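Local coordinates for ORF10 (Moritella marina, PDB 6RIW), which forms the ketosynthase-chain length factor didomain of a polyunsaturated fatty acid synthase and probably carries out the condensation steps that lengthen the acyl chain, at residues D54-Y59 / G593-T598; S236-Y241 / A632-Y637; Q154-T159 / I601-L606. All blocks are in the same frame, centred on the assembly; numbering follows the deposited sequence.

Contact 1. Residues D54-Y59 / G593-T598; sequences DTDKFY and GRVNLT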
# COMPACT_ATOMS: atom_id res chain seq x y z
N ASP A 54 -14.59 -23.34 7.63
CA ASP A 54 -14.25 -24.30 6.59
C ASP A 54 -13.06 -23.81 5.78
O ASP A 54 -13.04 -22.66 5.32
CB ASP A 54 -15.45 -24.54 5.67
CG ASP A 54 -16.57 -25.31 6.36
OD1 ASP A 54 -16.35 -25.79 7.50
OD2 ASP A 54 -17.68 -25.42 5.78
N THR A 55 -12.08 -24.68 5.58
CA THR A 55 -10.82 -24.28 4.95
C THR A 55 -11.00 -23.99 3.47
O THR A 55 -11.68 -24.73 2.75
CB THR A 55 -9.78 -25.39 5.11
OG1 THR A 55 -9.76 -25.85 6.47
CG2 THR A 55 -8.40 -24.88 4.73
N ASP A 56 -10.34 -22.92 3.00
CA ASP A 56 -10.36 -22.49 1.60
C ASP A 56 -11.78 -22.15 1.13
O ASP A 56 -12.09 -22.27 -0.06
CB ASP A 56 -9.73 -23.51 0.65
CG ASP A 56 -8.30 -23.92 1.06
OD1 ASP A 56 -7.50 -23.06 1.51
OD2 ASP A 56 -7.97 -25.11 0.94
N LYS A 57 -12.64 -21.70 2.05
CA LYS A 57 -14.02 -21.32 1.74
C LYS A 57 -14.34 -19.98 2.39
O LYS A 57 -13.82 -19.65 3.46
CB LYS A 57 -15.02 -22.38 2.26
CG LYS A 57 -14.77 -23.78 1.78
CD LYS A 57 -15.21 -23.94 0.34
CE LYS A 57 -15.16 -25.41 -0.06
NZ LYS A 57 -15.26 -25.59 -1.53
N PHE A 58 -15.20 -19.20 1.75
CA PHE A 58 -15.79 -18.07 2.47
C PHE A 58 -17.23 -18.40 2.83
O PHE A 58 -17.85 -19.29 2.24
CB PHE A 58 -15.70 -16.74 1.68
CG PHE A 58 -15.84 -16.86 0.19
CD1 PHE A 58 -17.01 -17.30 -0.38
CD2 PHE A 58 -14.82 -16.43 -0.64
CE1 PHE A 58 -17.15 -17.36 -1.76
CE2 PHE A 58 -14.94 -16.47 -2.02
CZ PHE A 58 -16.11 -16.95 -2.59
N TYR A 59 -17.76 -17.76 3.88
CA TYR A 59 -19.11 -18.07 4.32
C TYR A 59 -20.07 -16.91 4.10
O TYR A 59 -21.19 -16.93 4.62
CB TYR A 59 -19.13 -18.51 5.79
CG TYR A 59 -18.75 -17.47 6.84
CD1 TYR A 59 -19.73 -16.74 7.50
CD2 TYR A 59 -17.43 -17.26 7.19
CE1 TYR A 59 -19.39 -15.81 8.47
CE2 TYR A 59 -17.07 -16.35 8.16
CZ TYR A 59 -18.05 -15.61 8.79
OH TYR A 59 -17.69 -14.70 9.75
N GLY A 593 -3.20 -19.00 -5.59
CA GLY A 593 -2.57 -20.12 -6.27
C GLY A 593 -2.91 -21.46 -5.64
O GLY A 593 -3.07 -22.46 -6.33
N ARG A 594 -3.05 -21.48 -4.31
CA ARG A 594 -3.53 -22.68 -3.62
C ARG A 594 -5.05 -22.82 -3.71
O ARG A 594 -5.58 -23.87 -4.12
CB ARG A 594 -3.07 -22.63 -2.16
CG ARG A 594 -3.76 -23.65 -1.23
CD ARG A 594 -3.82 -23.22 0.25
NE ARG A 594 -4.81 -24.07 0.91
CZ ARG A 594 -4.55 -25.26 1.45
NH1 ARG A 594 -3.31 -25.72 1.46
NH2 ARG A 594 -5.54 -25.98 1.98
N VAL A 595 -5.76 -21.78 -3.33
CA VAL A 595 -7.21 -21.89 -3.12
C VAL A 595 -7.92 -22.28 -4.42
O VAL A 595 -8.85 -23.10 -4.42
CB VAL A 595 -7.75 -20.56 -2.56
CG1 VAL A 595 -9.24 -20.49 -2.71
CG2 VAL A 595 -7.31 -20.40 -1.09
N ASN A 596 -7.46 -21.73 -5.54
CA ASN A 596 -8.17 -21.91 -6.81
C ASN A 596 -8.06 -23.33 -7.34
O ASN A 596 -8.85 -23.72 -8.22
CB ASN A 596 -7.63 -20.90 -7.82
CG ASN A 596 -8.69 -20.39 -8.77
OD1 ASN A 596 -8.82 -19.18 -8.97
ND2 ASN A 596 -9.42 -21.32 -9.42
N LEU A 597 -7.13 -24.13 -6.82
CA LEU A 597 -7.02 -25.50 -7.29
C LEU A 597 -8.29 -26.31 -7.01
O LEU A 597 -8.48 -27.35 -7.63
CB LEU A 597 -5.79 -26.19 -6.68
CG LEU A 597 -4.46 -25.62 -7.19
CD1 LEU A 597 -3.28 -26.20 -6.38
CD2 LEU A 597 -4.30 -25.95 -8.64
N THR A 598 -9.14 -25.85 -6.08
CA THR A 598 -10.48 -26.44 -5.87
C THR A 598 -11.22 -26.67 -7.18
O THR A 598 -11.67 -27.79 -7.48
CB THR A 598 -11.31 -25.51 -4.97
OG1 THR A 598 -10.78 -25.53 -3.64
CG2 THR A 598 -12.78 -25.98 -4.92
O HOH W 1 -12.52 -24.36 -1.56

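Contact 2. Residues S236-Y241 / A632-Y637; sequences SIFQAY and AQLNQY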
# COMPACT_ATOMS: atom_id res chain seq x y z
N SER A 236 -13.38 -13.96 5.94
CA SER A 236 -13.86 -15.24 6.46
C SER A 236 -12.93 -15.80 7.53
O SER A 236 -13.41 -16.29 8.56
CB SER A 236 -14.06 -16.23 5.32
OG SER A 236 -15.06 -15.73 4.44
N ILE A 237 -11.61 -15.75 7.32
CA ILE A 237 -10.72 -16.31 8.35
C ILE A 237 -10.70 -15.41 9.58
O ILE A 237 -10.52 -15.90 10.71
CB ILE A 237 -9.29 -16.56 7.81
CG1 ILE A 237 -8.47 -17.37 8.82
CG2 ILE A 237 -8.57 -15.30 7.51
CD1 ILE A 237 -8.91 -18.85 8.92
N PHE A 238 -10.90 -14.11 9.41
CA PHE A 238 -11.07 -13.20 10.54
C PHE A 238 -12.42 -13.39 11.25
O PHE A 238 -12.62 -12.78 12.31
CB PHE A 238 -10.96 -11.75 10.08
CG PHE A 238 -9.60 -11.37 9.54
CD1 PHE A 238 -8.48 -12.13 9.82
CD2 PHE A 238 -9.45 -10.23 8.78
CE1 PHE A 238 -7.22 -11.78 9.34
CE2 PHE A 238 -8.19 -9.85 8.29
CZ PHE A 238 -7.08 -10.64 8.56
N GLN A 239 -13.33 -14.18 10.67
CA GLN A 239 -14.71 -14.32 11.18
C GLN A 239 -15.40 -12.96 11.31
O GLN A 239 -16.14 -12.70 12.27
CB GLN A 239 -14.73 -15.07 12.51
CG GLN A 239 -14.26 -16.51 12.45
CD GLN A 239 -14.25 -17.15 13.84
OE1 GLN A 239 -15.17 -16.94 14.63
NE2 GLN A 239 -13.20 -17.90 14.14
N ALA A 240 -15.16 -12.08 10.34
CA ALA A 240 -15.69 -10.73 10.38
C ALA A 240 -17.08 -10.60 9.77
O ALA A 240 -17.77 -9.61 10.03
CB ALA A 240 -14.73 -9.76 9.68
N TYR A 241 -17.51 -11.57 8.96
CA TYR A 241 -18.85 -11.59 8.39
C TYR A 241 -19.89 -12.03 9.44
O TYR A 241 -19.60 -12.89 10.28
CB TYR A 241 -18.90 -12.54 7.20
CG TYR A 241 -18.14 -12.07 5.97
CD1 TYR A 241 -18.44 -10.88 5.34
CD2 TYR A 241 -17.12 -12.87 5.41
CE1 TYR A 241 -17.75 -10.46 4.20
CE2 TYR A 241 -16.43 -12.47 4.28
CZ TYR A 241 -16.75 -11.27 3.68
OH TYR A 241 -16.08 -10.86 2.56
N ALA A 632 -5.12 -20.62 4.92
CA ALA A 632 -5.17 -19.36 5.65
C ALA A 632 -5.29 -19.59 7.15
O ALA A 632 -6.06 -20.44 7.61
CB ALA A 632 -6.37 -18.52 5.18
N GLN A 633 -4.50 -18.83 7.92
CA GLN A 633 -4.62 -18.80 9.37
C GLN A 633 -4.69 -17.34 9.81
O GLN A 633 -4.21 -16.45 9.11
CB GLN A 633 -3.44 -19.51 10.06
CG GLN A 633 -3.21 -20.96 9.60
CD GLN A 633 -4.31 -21.91 10.05
OE1 GLN A 633 -5.12 -21.58 10.93
NE2 GLN A 633 -4.36 -23.09 9.43
N LEU A 634 -5.27 -17.12 11.00
CA LEU A 634 -5.61 -15.76 11.44
C LEU A 634 -4.39 -14.83 11.44
O LEU A 634 -4.39 -13.78 10.79
CB LEU A 634 -6.22 -15.81 12.84
CG LEU A 634 -6.63 -14.47 13.46
CD1 LEU A 634 -7.71 -13.82 12.65
CD2 LEU A 634 -7.11 -14.65 14.90
N ASN A 635 -3.37 -15.18 12.21
CA ASN A 635 -2.23 -14.27 12.31
C ASN A 635 -1.50 -14.15 10.98
O ASN A 635 -1.10 -13.05 10.58
CB ASN A 635 -1.28 -14.74 13.41
CG ASN A 635 -1.87 -14.52 14.78
OD1 ASN A 635 -2.05 -13.37 15.21
ND2 ASN A 635 -2.23 -15.60 15.46
N GLN A 636 -1.33 -15.27 10.27
CA GLN A 636 -0.68 -15.20 8.97
C GLN A 636 -1.40 -14.23 8.05
O GLN A 636 -0.77 -13.43 7.35
CB GLN A 636 -0.58 -16.58 8.34
CG GLN A 636 0.30 -16.60 7.09
CD GLN A 636 0.05 -17.80 6.17
OE1 GLN A 636 -0.97 -18.49 6.27
NE2 GLN A 636 0.98 -18.03 5.25
N TYR A 637 -2.74 -14.26 8.04
CA TYR A 637 -3.43 -13.35 7.12
C TYR A 637 -3.29 -11.89 7.54
O TYR A 637 -3.26 -11.01 6.67
CB TYR A 637 -4.90 -13.72 7.00
CG TYR A 637 -5.46 -13.70 5.58
CD1 TYR A 637 -5.79 -12.51 4.95
CD2 TYR A 637 -5.69 -14.88 4.89
CE1 TYR A 637 -6.33 -12.51 3.64
CE2 TYR A 637 -6.21 -14.89 3.61
CZ TYR A 637 -6.53 -13.72 2.99
OH TYR A 637 -7.05 -13.80 1.70

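Contact 3. Residues Q154-T159 / I601-L606; sequences QLTHYT and IEDSLL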
# COMPACT_ATOMS: atom_id res chain seq x y z
N GLN A 154 -3.66 -32.92 -17.54
CA GLN A 154 -3.56 -31.49 -17.81
C GLN A 154 -4.34 -30.72 -16.77
O GLN A 154 -5.53 -30.97 -16.57
CB GLN A 154 -4.12 -31.12 -19.19
CG GLN A 154 -3.32 -31.55 -20.38
CD GLN A 154 -4.03 -31.13 -21.63
OE1 GLN A 154 -5.16 -31.54 -21.88
NE2 GLN A 154 -3.40 -30.27 -22.41
N LEU A 155 -3.69 -29.78 -16.10
CA LEU A 155 -4.39 -28.87 -15.22
C LEU A 155 -5.07 -27.77 -16.02
O LEU A 155 -4.53 -27.29 -17.03
CB LEU A 155 -3.41 -28.26 -14.21
CG LEU A 155 -3.99 -27.40 -13.09
CD1 LEU A 155 -4.85 -28.22 -12.17
CD2 LEU A 155 -2.80 -26.80 -12.33
N THR A 156 -6.25 -27.35 -15.57
CA THR A 156 -6.92 -26.23 -16.23
C THR A 156 -6.42 -24.90 -15.67
O THR A 156 -5.99 -24.81 -14.52
CB THR A 156 -8.44 -26.33 -16.08
OG1 THR A 156 -8.80 -26.27 -14.70
CG2 THR A 156 -8.96 -27.66 -16.67
N HIS A 157 -6.47 -23.86 -16.51
CA HIS A 157 -6.12 -22.52 -16.05
C HIS A 157 -7.09 -22.04 -14.95
O HIS A 157 -8.27 -22.40 -14.92
CB HIS A 157 -6.10 -21.55 -17.25
CG HIS A 157 -5.22 -20.35 -17.06
ND1 HIS A 157 -3.85 -20.40 -17.23
CD2 HIS A 157 -5.51 -19.07 -16.73
CE1 HIS A 157 -3.34 -19.20 -17.02
NE2 HIS A 157 -4.32 -18.38 -16.71
N TYR A 158 -6.59 -21.20 -14.03
CA TYR A 158 -7.38 -20.84 -12.85
C TYR A 158 -8.64 -20.04 -13.19
O TYR A 158 -9.65 -20.15 -12.49
CB TYR A 158 -6.51 -20.08 -11.84
CG TYR A 158 -6.31 -18.62 -12.17
CD1 TYR A 158 -5.46 -18.22 -13.19
CD2 TYR A 158 -7.00 -17.63 -11.45
CE1 TYR A 158 -5.29 -16.84 -13.49
CE2 TYR A 158 -6.84 -16.27 -11.74
CZ TYR A 158 -6.00 -15.89 -12.76
OH TYR A 158 -5.87 -14.54 -13.03
N THR A 159 -8.61 -19.24 -14.26
CA THR A 159 -9.78 -18.50 -14.75
C THR A 159 -9.58 -18.34 -16.25
O THR A 159 -8.59 -18.83 -16.81
CB THR A 159 -9.95 -17.15 -14.03
OG1 THR A 159 -11.26 -16.62 -14.25
CG2 THR A 159 -8.91 -16.12 -14.50
N ILE A 601 -8.79 -28.44 -10.24
CA ILE A 601 -8.64 -29.90 -10.24
C ILE A 601 -9.97 -30.56 -10.56
O ILE A 601 -10.03 -31.54 -11.31
CB ILE A 601 -8.09 -30.39 -8.88
CG1 ILE A 601 -6.70 -29.82 -8.60
CG2 ILE A 601 -8.05 -31.92 -8.86
CD1 ILE A 601 -5.61 -30.44 -9.39
N GLU A 602 -11.07 -30.04 -10.01
CA GLU A 602 -12.38 -30.59 -10.35
C GLU A 602 -12.61 -30.54 -11.86
O GLU A 602 -13.00 -31.55 -12.47
CB GLU A 602 -13.49 -29.86 -9.60
CG GLU A 602 -14.88 -30.42 -9.91
CD GLU A 602 -16.00 -29.70 -9.17
OE1 GLU A 602 -15.99 -28.45 -9.09
OE2 GLU A 602 -16.91 -30.40 -8.68
N ASP A 603 -12.36 -29.38 -12.47
CA ASP A 603 -12.55 -29.23 -13.92
C ASP A 603 -11.65 -30.18 -14.71
O ASP A 603 -12.07 -30.73 -15.73
CB ASP A 603 -12.27 -27.79 -14.34
CG ASP A 603 -13.36 -26.83 -13.92
OD1 ASP A 603 -14.42 -27.29 -13.42
OD2 ASP A 603 -13.16 -25.60 -14.07
N SER A 604 -10.40 -30.34 -14.27
CA SER A 604 -9.48 -31.22 -14.97
C SER A 604 -9.98 -32.66 -14.95
O SER A 604 -9.98 -33.34 -15.99
CB SER A 604 -8.10 -31.14 -14.31
OG SER A 604 -7.38 -30.02 -14.78
N LEU A 605 -10.35 -33.16 -13.78
CA LEU A 605 -10.83 -34.54 -13.66
C LEU A 605 -12.08 -34.76 -14.50
O LEU A 605 -12.20 -35.78 -15.20
CB LEU A 605 -11.14 -34.86 -12.20
CG LEU A 605 -9.92 -34.88 -11.30
CD1 LEU A 605 -10.42 -34.85 -9.86
CD2 LEU A 605 -9.06 -36.11 -11.59
N LEU A 606 -13.02 -33.81 -14.45
CA LEU A 606 -14.22 -33.91 -15.26
C LEU A 606 -13.87 -33.93 -16.74
O LEU A 606 -14.25 -34.85 -17.48
CB LEU A 606 -15.15 -32.73 -14.94
CG LEU A 606 -16.63 -32.92 -15.29
CD1 LEU A 606 -17.18 -34.12 -14.55
CD2 LEU A 606 -17.39 -31.66 -14.93
O HOH W 2 -10.96 -24.39 -14.02

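Contact 1. Residues D54-Y59 / G593-T598
Asp56 and Arg594 form a two-pronged salt bridge between the two ketosynthase-like halves of the didomain, the aspartate presented by a type II beta turn (Asp54 to Lys57) and the arginine by helix 589-595. Asp56 holds the third position of the turn, where phi is positive (60°), a conformation that aspartate tolerates better than most residues; with its CG anti to the carbonyl carbon, the carboxylate reaches out toward the helix. Arg594 is extended from CG to NE and offers the side of its guanidinium group, so that each carboxylate oxygen has its own nitrogen. NE of Arg594 donates to OD1 of Asp56 at 2.9 Å, nearly straight at 167°, and NH2 of Arg594 reaches OD2 of Asp56 at 2.8 Å on its syn lone pair, less straight. The two flat groups are twisted 46° from coplanar, and the OD1 bond accordingly leaves the carboxylate plane while staying close to that of the guanidinium. Further polar partners hold both ends: Lys625 also pairs with Asp56 OD2, and NH1 of Arg594 goes to Asp626 and to the carbonyl of Ala629. Two cations beside Asp56 should favour its ionised form in this buried place. Val595 adds a compact, branched apolar wall, its CG2 3.7 Å from Asp56 OD1, and also touches Met233 of helix 228-237. Lys57 and Thr598 meet on the more open side, although their ammonium and hydroxyl groups also bond to Lys47 O and Lys625 NZ respectively. There a water molecule donates to Asp56 O at 2.6 Å, accepts from Lys57 NZ at 3.0 Å and lies 3.0 Å from Thr598 OG1.

Contact 2. Residues S236-Y241 / A632-Y637
Ile237 places CG1 anti to its backbone N (chi1 -170°), which sends that branch and CD1 over the 632-634 backbone and leaves CG2 beside Tyr637. Phe238 turns CG anti to its carbonyl carbon (chi1 -64°), which carries its ring to the CD1 methyl of Leu634. Ile237 thus works with all its branches: CD1 lies 3.5 Å from Ala632 O, CG1 lies 3.9 Å from Leu634 N, and CG2 rests 3.9 Å from CD2 of the Tyr637 ring. A beta-branched chain suits this place because it fills two directions at once, and the small Ala632 lets it come close to the backbone. The segment 236-241 is the C-terminal end of helix 228-237, closed by a Schellman motif in which Gln239 takes positive phi; on the other segment, Gln633 occupies the N-cap position of helix 634-638. The end of one helix therefore meets the beginning of another across the two ketosynthase-like halves. Phe238 is the last residue before that reversal, and its ring reaches across to the new helix. Its CD1 comes within 3.4 Å of Leu634 CD1, a tight apolar touch, and Leu634 O lies in the ring plane at its edge, 3.8 Å from CE1. Toward the ring's face comes the edge of Tyr637, an offset edge-to-face pair with centroids 6.0 Å apart and planes at 82°. Tyr637 is buried, yet its hydroxyl is satisfied by the carbonyl of Phe230, nearly two helical turns before Ile237. Its ring also meets those of Phe230, Phe640 and, edge-to-face, Tyr591, while its CB sits 3.8 Å from CE1 of Phe238.

Contact 3. Residues Q154-T159 / I601-L606
The flat peptide group joining Gln154 to Leu155 receives Ser604 at its edge: OG of Ser604 donates to Gln154 O at 2.7 Å, in the carbonyl plane and on a lone pair. The same OG accepts a weak, bent bond of 3.0 Å from Thr156 N, so one small hydroxyl joins the backbone ahead of Leu155 to that behind it. Serine suits the task because its short side chain lets the helix lie close to the extended loop. Within the loop, the Tyr158 ring carries the methyl CG2 of Thr159 over one face. The Asp603 carboxylate reaches the loop through water: the molecule donates a short bond of 2.5 Å to OD2 of Asp603 and lies 2.9 Å from OG1 of Thr156. Thr156 turns OG1 to this water by placing it between its backbone N and carbonyl carbon, while its CG2 packs 3.4 Å from Ser604 OG. CD1 of Leu155 meets CD1 of Ile601 at 3.6 Å. The loop of the ketosynthase-like first half passes across helix 597-608 of the second, meeting it at Gln154 to Thr156, with Ile601 also touching Leu145 of helix 129-148 and Leu620 and Thr621 of helix 614-628.

All three contacts join the first ketosynthase-like half to the second, and their segments alternate along the chain: 54-59, 154-159 and 236-241 precede 593-598, 601-606 and 632-637, with the partners in the same order. Contact 1 lies in the middle, its centre about 13 Å from that of contact 2 and about 15 Å from that of contact 3, while contacts 2 and 3 are about 27 Å apart by their centres and do not touch. Contact 1 meets contact 2 through Tyr59 and Tyr241 and shares helix 597-608 with contact 3. Together they form a continuous strip of the interface that unites the halves as a pseudo-dimer of thiolase-like folds.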